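Local structure of sensory box/GGDEF family protein (Vibrio cholerae serotype O1, 6EIB) at residues 32-37 / 84-89; 45-50 / 113-118; 118-123 / 146-151. The protein converts two molecules of GTP into cyclic di-GMP with magnesium as cofactor, in the GGDEF (here GGEEF) domain that forms this chain, and is involved in biofilm formation. All blocks are in the same frame, centred on the assembly; numbering follows the deposited sequence.

In the fold
Contacts 1 and 3 are built on one sheet: strand 31-38 of contact 1 runs antiparallel beside strand 119-125 of contact 3, and their centres lie about 15 Å apart. Two probable hydrogen bonds stitch them together, Ser35 O to Gly122 N at 2.8 Å and Asp37 O to Cys120 N at 2.9 Å. Asp37, which by similarity binds magnesium, has its side chain about 4 Å from that of Lys148 in contact 3. Contact 2 is peripheral, its centre about 26 Å from that of contact 1 and 19 Å from that of contact 3, with which it shares Tyr118; Glu115 is about 10 Å, side chain to side chain, from Ile38, another presumed magnesium ligand.

Contact 1 of 3, residues 32-37 / 84-89; sequences SCISID and IVLENT
The carbonyls of Ile34 and Ile84 face each other's strands, and each takes the partner's N-H in its own plane: Ile34 N meets Ile84 O at 2.8 Å, and Ile84 N returns the bond to Ile34 O. At the Ser32-Leu86 pair the donors are tilted from the carbonyl planes, although the N-H of Leu86 still runs almost straight to Ser32 O (172° at the hydrogen). The Thr89 carbonyl is approached from above: Ser32 OG donates to Thr89 O over 2.8 Å, lying 54° out of the plane. That hydroxyl sits anti to its own carbonyl carbon (chi1 -70°), and its bond ties the loop after strand 84-87 to the neighbouring strand. Between the hydrogen-bonded pairs comes the non-hydrogen-bonded pair Cys33-Val85, where Val85 CA lies 3.4 Å from Ser32 O in a CA-H...O contact.

Strand 32-37 is central in the mixed sheet of the GGDEF domain, and residues 84-87 belong to strand 81-87, which starts right after Glu80 of the GGEEF sequence. Ser32, Ile34, Ile84 and Leu86 share one face, and helix 91-107 packs on Ser32, Ile34 and Leu86. Here Ile36 CD1 meets Ile84 CD1 at 4.0 Å as the two side chains cross obliquely. Cys33 and Val85 lie on the other face, and Cys33 touches helix 133-148, where Ser35 OG is hydrogen-bonded to Ser140 OG.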
loop_
_atom_site.group_PDB
_atom_site.type_symbol
_atom_site.label_atom_id
_atom_site.label_comp_id
_atom_site.label_asym_id
_atom_site.label_seq_id
_atom_site.Cartn_x
_atom_site.Cartn_y
_atom_site.Cartn_z
ATOM N N SER A 32 8.984 7.224 -2.132
ATOM C CA SER A 32 7.510 7.207 -2.225
ATOM C C SER A 32 6.850 6.233 -1.267
ATOM O O SER A 32 7.452 5.260 -0.808
ATOM C CB SER A 32 7.071 6.878 -3.662
ATOM O OG SER A 32 7.356 7.941 -4.560
ATOM N N CYS A 33 5.576 6.507 -0.960
ATOM C CA CYS A 33 4.893 5.747 0.042
ATOM C C CYS A 33 3.477 5.479 -0.446
ATOM O O CYS A 33 2.795 6.415 -0.836
ATOM C CB CYS A 33 4.881 6.545 1.352
ATOM S SG CYS A 33 4.066 5.722 2.699
ATOM N N ILE A 34 3.060 4.217 -0.457
ATOM C CA ILE A 34 1.669 3.872 -0.849
ATOM C C ILE A 34 0.956 3.244 0.308
ATOM O O ILE A 34 1.446 2.266 0.873
ATOM C CB ILE A 34 1.605 2.850 -2.010
ATOM C CG1 ILE A 34 2.397 3.338 -3.228
ATOM C CG2 ILE A 34 0.113 2.598 -2.395
ATOM C CD1 ILE A 34 2.735 2.175 -4.272
ATOM N N SER A 35 -0.211 3.779 0.641
ATOM C CA SER A 35 -1.067 3.207 1.660
ATOM C C SER A 35 -2.240 2.530 1.005
ATOM O O SER A 35 -2.879 3.127 0.151
ATOM C CB SER A 35 -1.603 4.290 2.616
ATOM O OG SER A 35 -0.537 4.896 3.316
ATOM N N ILE A 36 -2.499 1.286 1.366
ATOM C CA ILE A 36 -3.538 0.496 0.713
ATOM C C ILE A 36 -4.467 -0.035 1.750
ATOM O O ILE A 36 -4.019 -0.448 2.801
ATOM C CB ILE A 36 -2.931 -0.671 -0.102
ATOM C CG1 ILE A 36 -2.260 -0.120 -1.354
ATOM C CG2 ILE A 36 -4.026 -1.686 -0.513
ATOM C CD1 ILE A 36 -1.440 -1.160 -2.123
ATOM N N ASP A 37 -5.776 0.034 1.491
ATOM C CA ASP A 37 -6.730 -0.586 2.387
ATOM C C ASP A 37 -7.690 -1.412 1.535
ATOM O O ASP A 37 -8.236 -0.938 0.549
ATOM C CB ASP A 37 -7.474 0.458 3.221
ATOM C CG ASP A 37 -8.220 -0.164 4.404
ATOM O OD1 ASP A 37 -7.552 -0.653 5.349
ATOM O OD2 ASP A 37 -9.461 -0.096 4.439
ATOM N N ILE A 84 3.473 0.411 1.259
ATOM C CA ILE A 84 4.609 0.081 0.412
ATOM C C ILE A 84 5.517 1.288 0.332
ATOM O O ILE A 84 5.078 2.395 0.007
ATOM C CB ILE A 84 4.163 -0.340 -0.983
ATOM C CG1 ILE A 84 3.203 -1.518 -0.876
ATOM C CG2 ILE A 84 5.377 -0.746 -1.872
ATOM C CD1 ILE A 84 2.493 -1.802 -2.171
ATOM N N VAL A 85 6.795 1.055 0.605
ATOM C CA VAL A 85 7.773 2.121 0.551
ATOM C C VAL A 85 8.713 1.887 -0.583
ATOM O O VAL A 85 9.301 0.804 -0.668
ATOM C CB VAL A 85 8.565 2.215 1.879
ATOM C CG1 VAL A 85 9.729 3.248 1.761
ATOM C CG2 VAL A 85 7.597 2.558 3.033
ATOM N N LEU A 86 8.852 2.878 -1.467
ATOM C CA LEU A 86 9.673 2.691 -2.681
ATOM C C LEU A 86 10.881 3.630 -2.701
ATOM O O LEU A 86 10.727 4.834 -2.872
ATOM C CB LEU A 86 8.848 2.903 -3.951
ATOM C CG LEU A 86 7.597 2.096 -4.327
ATOM C CD1 LEU A 86 6.890 2.760 -5.492
ATOM C CD2 LEU A 86 7.971 0.714 -4.795
ATOM N N GLU A 87 12.076 3.099 -2.481
ATOM C CA GLU A 87 13.281 3.951 -2.544
ATOM C C GLU A 87 13.610 4.433 -3.950
ATOM O O GLU A 87 13.347 3.744 -4.941
ATOM C CB GLU A 87 14.486 3.232 -1.947
ATOM C CG GLU A 87 14.384 3.001 -0.453
ATOM C CD GLU A 87 15.739 2.596 0.144
ATOM O OE1 GLU A 87 15.937 1.382 0.361
ATOM O OE2 GLU A 87 16.605 3.474 0.386
ATOM N N ASN A 88 14.197 5.621 -4.024
ATOM C CA ASN A 88 14.614 6.196 -5.295
ATOM C C ASN A 88 13.497 6.104 -6.343
ATOM O O ASN A 88 13.726 5.694 -7.493
ATOM C CB ASN A 88 15.906 5.521 -5.808
ATOM C CG ASN A 88 16.658 6.409 -6.751
ATOM O OD1 ASN A 88 16.553 7.635 -6.655
ATOM N ND2 ASN A 88 17.461 5.816 -7.645
ATOM N N THR A 89 12.287 6.475 -5.921
ATOM C CA THR A 89 11.105 6.394 -6.763
ATOM C C THR A 89 10.282 7.671 -6.644
ATOM O O THR A 89 9.934 8.118 -5.531
ATOM C CB THR A 89 10.245 5.183 -6.380
ATOM O OG1 THR A 89 11.026 3.989 -6.544
ATOM C CG2 THR A 89 9.002 5.085 -7.283
#

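Contact 2 of 3, residues 45-50 / 113-118; sequences NDQFGH and QNEHIY. With EDO (1,2-ethanediol), chain K.
Phe48 makes the ring contacts of this surface contact. Gln113 brings its amide to the rim of the phenyl ring, with OE1 near the ring plane and 3.6 Å from Phe48 CE1; the amide stands steeply to the ring, 77° between planes. Lying near the plane, the oxygen meets the weakly positive C-H edge. On one face of the same ring lies CG of the preceding Gln47, 3.8 Å above the plane and offset toward the rim. Glu115 approaches obliquely, its CD 4.1 Å from Phe48 CZ; a bend at chi2 (83°) turns the carboxylate to the ring.

Phe48 ends helix 41-48, and Gly49, with positive phi, leaves that helix and is itself the N-cap of the next, 50-67. Across from it, residues 113-118 belong to the loop between helix 91-107 and strand 119-125; within it Asn114 and Glu115 both face Phe110, which fits a G1 beta bulge.

The polar part runs through water. One molecule accepts from Gln47 NE2 at 2.9 Å and donates to Gln113 OE1 at 3.2 Å, bridging two amides that come from opposite directions with nearly perpendicular planes.

A 1,2-ethanediol, probably from the crystallisation liquor, donates from EDO O2 to His116 O over 2.8 Å, and its C1 lies 3.7 Å from Glu115 OE2.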
loop_
_atom_site.group_PDB
_atom_site.type_symbol
_atom_site.label_atom_id
_atom_site.label_comp_id
_atom_site.label_asym_id
_atom_site.label_seq_id
_atom_site.Cartn_x
_atom_site.Cartn_y
_atom_site.Cartn_z
ATOM N N ASN A 45 -14.320 -11.656 5.614
ATOM C CA ASN A 45 -14.082 -12.602 6.702
ATOM C C ASN A 45 -15.384 -13.126 7.303
ATOM O O ASN A 45 -15.492 -14.319 7.592
ATOM C CB ASN A 45 -13.200 -11.964 7.791
ATOM C CG ASN A 45 -11.735 -11.868 7.362
ATOM O OD1 ASN A 45 -10.940 -12.787 7.585
ATOM N ND2 ASN A 45 -11.384 -10.763 6.714
ATOM N N ASP A 46 -16.388 -12.262 7.428
ATOM C CA ASP A 46 -17.700 -12.672 7.954
ATOM C C ASP A 46 -18.338 -13.738 7.090
ATOM O O ASP A 46 -18.911 -14.687 7.605
ATOM C CB ASP A 46 -18.644 -11.472 8.037
ATOM C CG ASP A 46 -18.257 -10.503 9.126
ATOM O OD1 ASP A 46 -17.420 -10.865 9.990
ATOM O OD2 ASP A 46 -18.721 -9.343 9.041
ATOM N N GLN A 47 -18.187 -13.609 5.777
ATOM C CA GLN A 47 -18.869 -14.507 4.842
ATOM C C GLN A 47 -18.048 -15.742 4.465
ATOM O O GLN A 47 -18.611 -16.818 4.257
ATOM C CB GLN A 47 -19.224 -13.762 3.547
ATOM C CG GLN A 47 -19.935 -14.650 2.509
ATOM C CD GLN A 47 -20.141 -13.969 1.157
ATOM O OE1 GLN A 47 -19.712 -12.828 0.946
ATOM N NE2 GLN A 47 -20.812 -14.666 0.240
ATOM N N PHE A 48 -16.728 -15.628 4.477
ATOM C CA PHE A 48 -15.899 -16.735 4.028
ATOM C C PHE A 48 -14.984 -17.278 5.106
ATOM O O PHE A 48 -14.427 -18.362 4.954
ATOM C CB PHE A 48 -15.030 -16.297 2.838
ATOM C CG PHE A 48 -15.816 -15.857 1.649
ATOM C CD1 PHE A 48 -16.275 -16.786 0.722
ATOM C CD2 PHE A 48 -16.107 -14.510 1.460
ATOM C CE1 PHE A 48 -17.009 -16.381 -0.378
ATOM C CE2 PHE A 48 -16.850 -14.092 0.366
ATOM C CZ PHE A 48 -17.305 -15.032 -0.552
ATOM N N GLY A 49 -14.846 -16.561 6.213
ATOM C CA GLY A 49 -13.998 -17.071 7.262
ATOM C C GLY A 49 -12.586 -16.550 7.211
ATOM O O GLY A 49 -12.115 -16.044 6.185
ATOM N N HIS A 50 -11.923 -16.671 8.357
ATOM C CA HIS A 50 -10.599 -16.114 8.592
ATOM C C HIS A 50 -9.502 -16.698 7.696
ATOM O O HIS A 50 -8.578 -15.987 7.290
ATOM C CB HIS A 50 -10.235 -16.343 10.065
ATOM C CG HIS A 50 -8.915 -15.766 10.471
ATOM N ND1 HIS A 50 -8.767 -14.458 10.889
ATOM C CD2 HIS A 50 -7.677 -16.315 10.506
ATOM C CE1 HIS A 50 -7.497 -14.232 11.175
ATOM N NE2 HIS A 50 -6.815 -15.342 10.952
ATOM N N GLN A 113 -16.650 -19.114 -5.816
ATOM C CA GLN A 113 -17.668 -18.317 -6.488
ATOM C C GLN A 113 -17.146 -17.104 -7.235
ATOM O O GLN A 113 -17.939 -16.240 -7.612
ATOM C CB GLN A 113 -18.771 -17.905 -5.508
ATOM C CG GLN A 113 -18.373 -16.972 -4.391
ATOM C CD GLN A 113 -19.528 -16.839 -3.414
ATOM O OE1 GLN A 113 -19.644 -17.640 -2.485
ATOM N NE2 GLN A 113 -20.407 -15.858 -3.640
ATOM N N ASN A 114 -15.833 -17.055 -7.493
ATOM C CA ASN A 114 -15.262 -15.967 -8.280
ATOM C C ASN A 114 -15.672 -14.611 -7.722
ATOM O O ASN A 114 -16.103 -13.724 -8.447
ATOM C CB ASN A 114 -15.679 -16.065 -9.735
ATOM C CG ASN A 114 -15.182 -17.328 -10.381
ATOM O OD1 ASN A 114 -14.035 -17.729 -10.175
ATOM N ND2 ASN A 114 -16.054 -17.986 -11.152
ATOM N N GLU A 115 -15.498 -14.453 -6.428
ATOM C CA GLU A 115 -15.799 -13.200 -5.753
ATOM C C GLU A 115 -14.781 -12.142 -6.146
ATOM O O GLU A 115 -13.578 -12.435 -6.231
ATOM C CB GLU A 115 -15.778 -13.422 -4.247
ATOM C CG GLU A 115 -16.100 -12.198 -3.411
ATOM C CD GLU A 115 -17.597 -11.977 -3.258
ATOM O OE1 GLU A 115 -18.382 -12.767 -3.834
ATOM O OE2 GLU A 115 -17.976 -11.028 -2.528
ATOM N N HIS A 116 -15.239 -10.915 -6.411
ATOM C CA HIS A 116 -14.278 -9.857 -6.703
ATOM C C HIS A 116 -14.110 -8.945 -5.491
ATOM O O HIS A 116 -15.076 -8.615 -4.791
ATOM C CB HIS A 116 -14.676 -9.060 -7.951
ATOM C CG HIS A 116 -14.443 -9.816 -9.226
ATOM N ND1 HIS A 116 -13.242 -9.778 -9.906
ATOM C CD2 HIS A 116 -15.245 -10.651 -9.919
ATOM C CE1 HIS A 116 -13.320 -10.552 -10.973
ATOM N NE2 HIS A 116 -14.523 -11.098 -11.011
ATOM N N ILE A 117 -12.855 -8.650 -5.183
ATOM C CA ILE A 117 -12.501 -7.834 -4.029
ATOM C C ILE A 117 -11.707 -6.624 -4.521
ATOM O O ILE A 117 -10.940 -6.736 -5.485
ATOM C CB ILE A 117 -11.687 -8.656 -2.998
ATOM C CG1 ILE A 117 -12.392 -9.977 -2.718
ATOM C CG2 ILE A 117 -11.479 -7.897 -1.668
ATOM C CD1 ILE A 117 -11.613 -10.893 -1.767
ATOM N N TYR A 118 -11.854 -5.490 -3.838
ATOM C CA TYR A 118 -11.296 -4.224 -4.302
ATOM C C TYR A 118 -10.457 -3.565 -3.191
ATOM O O TYR A 118 -10.572 -3.924 -2.014
ATOM C CB TYR A 118 -12.441 -3.277 -4.763
ATOM C CG TYR A 118 -13.360 -3.895 -5.801
ATOM C CD1 TYR A 118 -13.063 -3.787 -7.155
ATOM C CD2 TYR A 118 -14.497 -4.624 -5.434
ATOM C CE1 TYR A 118 -13.883 -4.369 -8.125
ATOM C CE2 TYR A 118 -15.321 -5.242 -6.430
ATOM C CZ TYR A 118 -14.995 -5.090 -7.752
ATOM O OH TYR A 118 -15.756 -5.652 -8.764
HETATM C C1 EDO K . -18.389 -7.319 -2.253
HETATM O O1 EDO K . -18.266 -6.186 -3.130
HETATM C C2 EDO K . -17.083 -7.506 -1.484
HETATM O O2 EDO K . -15.952 -7.574 -2.377
HETATM O O HOH W 1 -20.763 -17.555 0.471
#

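Contact 3 of 3, residues 118-123 / 146-151; sequences YLCAGV and KAKRNG
This contact lies within the beta-alpha-beta unit formed by strand 119-125, helix 133-148 and strand 154-157, where Cys120 on the first strand meets Ala147 and Lys148 near the C-terminal end of the helix. Cys120 CB lies 3.9 Å from Lys148 CG and 4.4 Å from Ala147 CB. With chi1 at -71° the sulfur of Cys120 lies beside the backbone N, its SG 3.5 Å from Gly151 O and 3.9 Å from Lys148 CG. The Ala147 methyl also rests against the strand backbone, its CB 3.8 Å from Ala121 O. A type I turn from Lys148 to Gly151, with Gly151 N bonded to Lys148 O, then swings the chain back toward strand 154-157, whose Arg154 touches both Cys120 and Ala147.

No hydrogen bond joins the two segments, so helix and strand are held by small, largely apolar groups. Only the base of Lys148 takes part: bends at chi3 and chi4 send its NZ to Asp37 OD2 in a long, weak ion pair. Cys120 packs on the CG of a lysine whose positive end, if charged, may contribute to the electrostatics near Asp37 and Glu80, presumed magnesium ligands.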
loop_
_atom_site.group_PDB
_atom_site.type_symbol
_atom_site.label_atom_id
_atom_site.label_comp_id
_atom_site.label_asym_id
_atom_site.label_seq_id
_atom_site.Cartn_x
_atom_site.Cartn_y
_atom_site.Cartn_z
ATOM N N TYR A 118 -11.854 -5.490 -3.838
ATOM C CA TYR A 118 -11.296 -4.224 -4.302
ATOM C C TYR A 118 -10.457 -3.565 -3.191
ATOM O O TYR A 118 -10.572 -3.924 -2.014
ATOM C CB TYR A 118 -12.441 -3.277 -4.763
ATOM C CG TYR A 118 -13.360 -3.895 -5.801
ATOM C CD1 TYR A 118 -13.063 -3.787 -7.155
ATOM C CD2 TYR A 118 -14.497 -4.624 -5.434
ATOM C CE1 TYR A 118 -13.883 -4.369 -8.125
ATOM C CE2 TYR A 118 -15.321 -5.242 -6.430
ATOM C CZ TYR A 118 -14.995 -5.090 -7.752
ATOM O OH TYR A 118 -15.756 -5.652 -8.764
ATOM N N LEU A 119 -9.637 -2.590 -3.562
ATOM C CA LEU A 119 -8.835 -1.882 -2.576
ATOM C C LEU A 119 -8.812 -0.413 -2.943
ATOM O O LEU A 119 -9.189 -0.063 -4.059
ATOM C CB LEU A 119 -7.406 -2.488 -2.511
ATOM C CG LEU A 119 -6.480 -2.448 -3.736
ATOM C CD1 LEU A 119 -5.773 -1.094 -3.880
ATOM C CD2 LEU A 119 -5.453 -3.579 -3.638
ATOM N N CYS A 120 -8.408 0.453 -2.014
ATOM C CA CYS A 120 -8.156 1.854 -2.348
ATOM C C CYS A 120 -6.715 2.113 -1.993
ATOM O O CYS A 120 -6.160 1.381 -1.187
ATOM C CB CYS A 120 -9.051 2.823 -1.572
ATOM S SG CYS A 120 -10.787 2.751 -2.136
ATOM N N ALA A 121 -6.134 3.166 -2.553
ATOM C CA ALA A 121 -4.735 3.455 -2.272
ATOM C C ALA A 121 -4.545 4.943 -2.214
ATOM O O ALA A 121 -5.215 5.697 -2.941
ATOM C CB ALA A 121 -3.794 2.822 -3.370
ATOM N N GLY A 122 -3.655 5.380 -1.327
ATOM C CA GLY A 122 -3.281 6.780 -1.308
ATOM C C GLY A 122 -1.764 6.806 -1.498
ATOM O O GLY A 122 -1.061 5.924 -0.983
ATOM N N VAL A 123 -1.263 7.816 -2.191
ATOM C CA VAL A 123 0.175 7.899 -2.517
ATOM C C VAL A 123 0.819 9.240 -2.162
ATOM O O VAL A 123 0.267 10.309 -2.430
ATOM C CB VAL A 123 0.402 7.682 -4.013
ATOM C CG1 VAL A 123 1.892 7.587 -4.311
ATOM C CG2 VAL A 123 -0.355 6.444 -4.493
ATOM N N LYS A 146 -9.108 10.170 1.185
ATOM C CA LYS A 146 -9.700 11.004 0.140
ATOM C C LYS A 146 -10.221 10.081 -0.994
ATOM O O LYS A 146 -11.345 10.248 -1.500
ATOM C CB LYS A 146 -8.651 11.997 -0.353
ATOM C CG LYS A 146 -9.081 13.095 -1.313
ATOM C CD LYS A 146 -7.827 13.895 -1.778
ATOM C CE LYS A 146 -6.896 14.295 -0.592
ATOM N NZ LYS A 146 -5.477 14.741 -0.972
ATOM N N ALA A 147 -9.412 9.087 -1.361
ATOM C CA ALA A 147 -9.821 8.109 -2.374
ATOM C C ALA A 147 -11.128 7.407 -1.978
ATOM O O ALA A 147 -12.067 7.283 -2.767
ATOM C CB ALA A 147 -8.698 7.082 -2.588
ATOM N N LYS A 148 -11.184 6.967 -0.729
ATOM C CA LYS A 148 -12.343 6.256 -0.184
ATOM C C LYS A 148 -13.639 7.079 -0.196
ATOM O O LYS A 148 -14.732 6.508 -0.164
ATOM C CB LYS A 148 -12.014 5.790 1.229
ATOM C CG LYS A 148 -10.964 4.705 1.262
ATOM C CD LYS A 148 -10.537 4.404 2.711
ATOM C CE LYS A 148 -11.615 3.689 3.490
ATOM N NZ LYS A 148 -11.651 2.275 3.037
ATOM N N ARG A 149 -13.544 8.408 -0.240
ATOM C CA ARG A 149 -14.750 9.235 -0.256
ATOM C C ARG A 149 -15.598 8.977 -1.507
ATOM O O ARG A 149 -16.800 9.287 -1.513
ATOM C CB ARG A 149 -14.420 10.735 -0.216
ATOM C CG ARG A 149 -13.785 11.266 1.038
ATOM C CD ARG A 149 -14.450 10.836 2.300
ATOM N NE ARG A 149 -15.573 11.695 2.645
ATOM C CZ ARG A 149 -16.365 11.528 3.707
ATOM N NH1 ARG A 149 -16.168 10.531 4.560
ATOM N NH2 ARG A 149 -17.367 12.361 3.901
ATOM N N ASN A 150 -14.968 8.478 -2.576
ATOM C CA ASN A 150 -15.676 8.280 -3.846
ATOM C C ASN A 150 -16.083 6.837 -4.089
ATOM O O ASN A 150 -16.565 6.471 -5.156
ATOM C CB ASN A 150 -14.811 8.810 -4.988
ATOM C CG ASN A 150 -14.765 10.321 -4.991
ATOM O OD1 ASN A 150 -15.664 10.988 -5.489
ATOM N ND2 ASN A 150 -13.723 10.866 -4.397
ATOM N N GLY A 151 -15.877 6.020 -3.070
ATOM C CA GLY A 151 -16.274 4.628 -3.092
ATOM C C GLY A 151 -15.133 3.637 -2.956
ATOM O O GLY A 151 -14.000 3.990 -2.580
#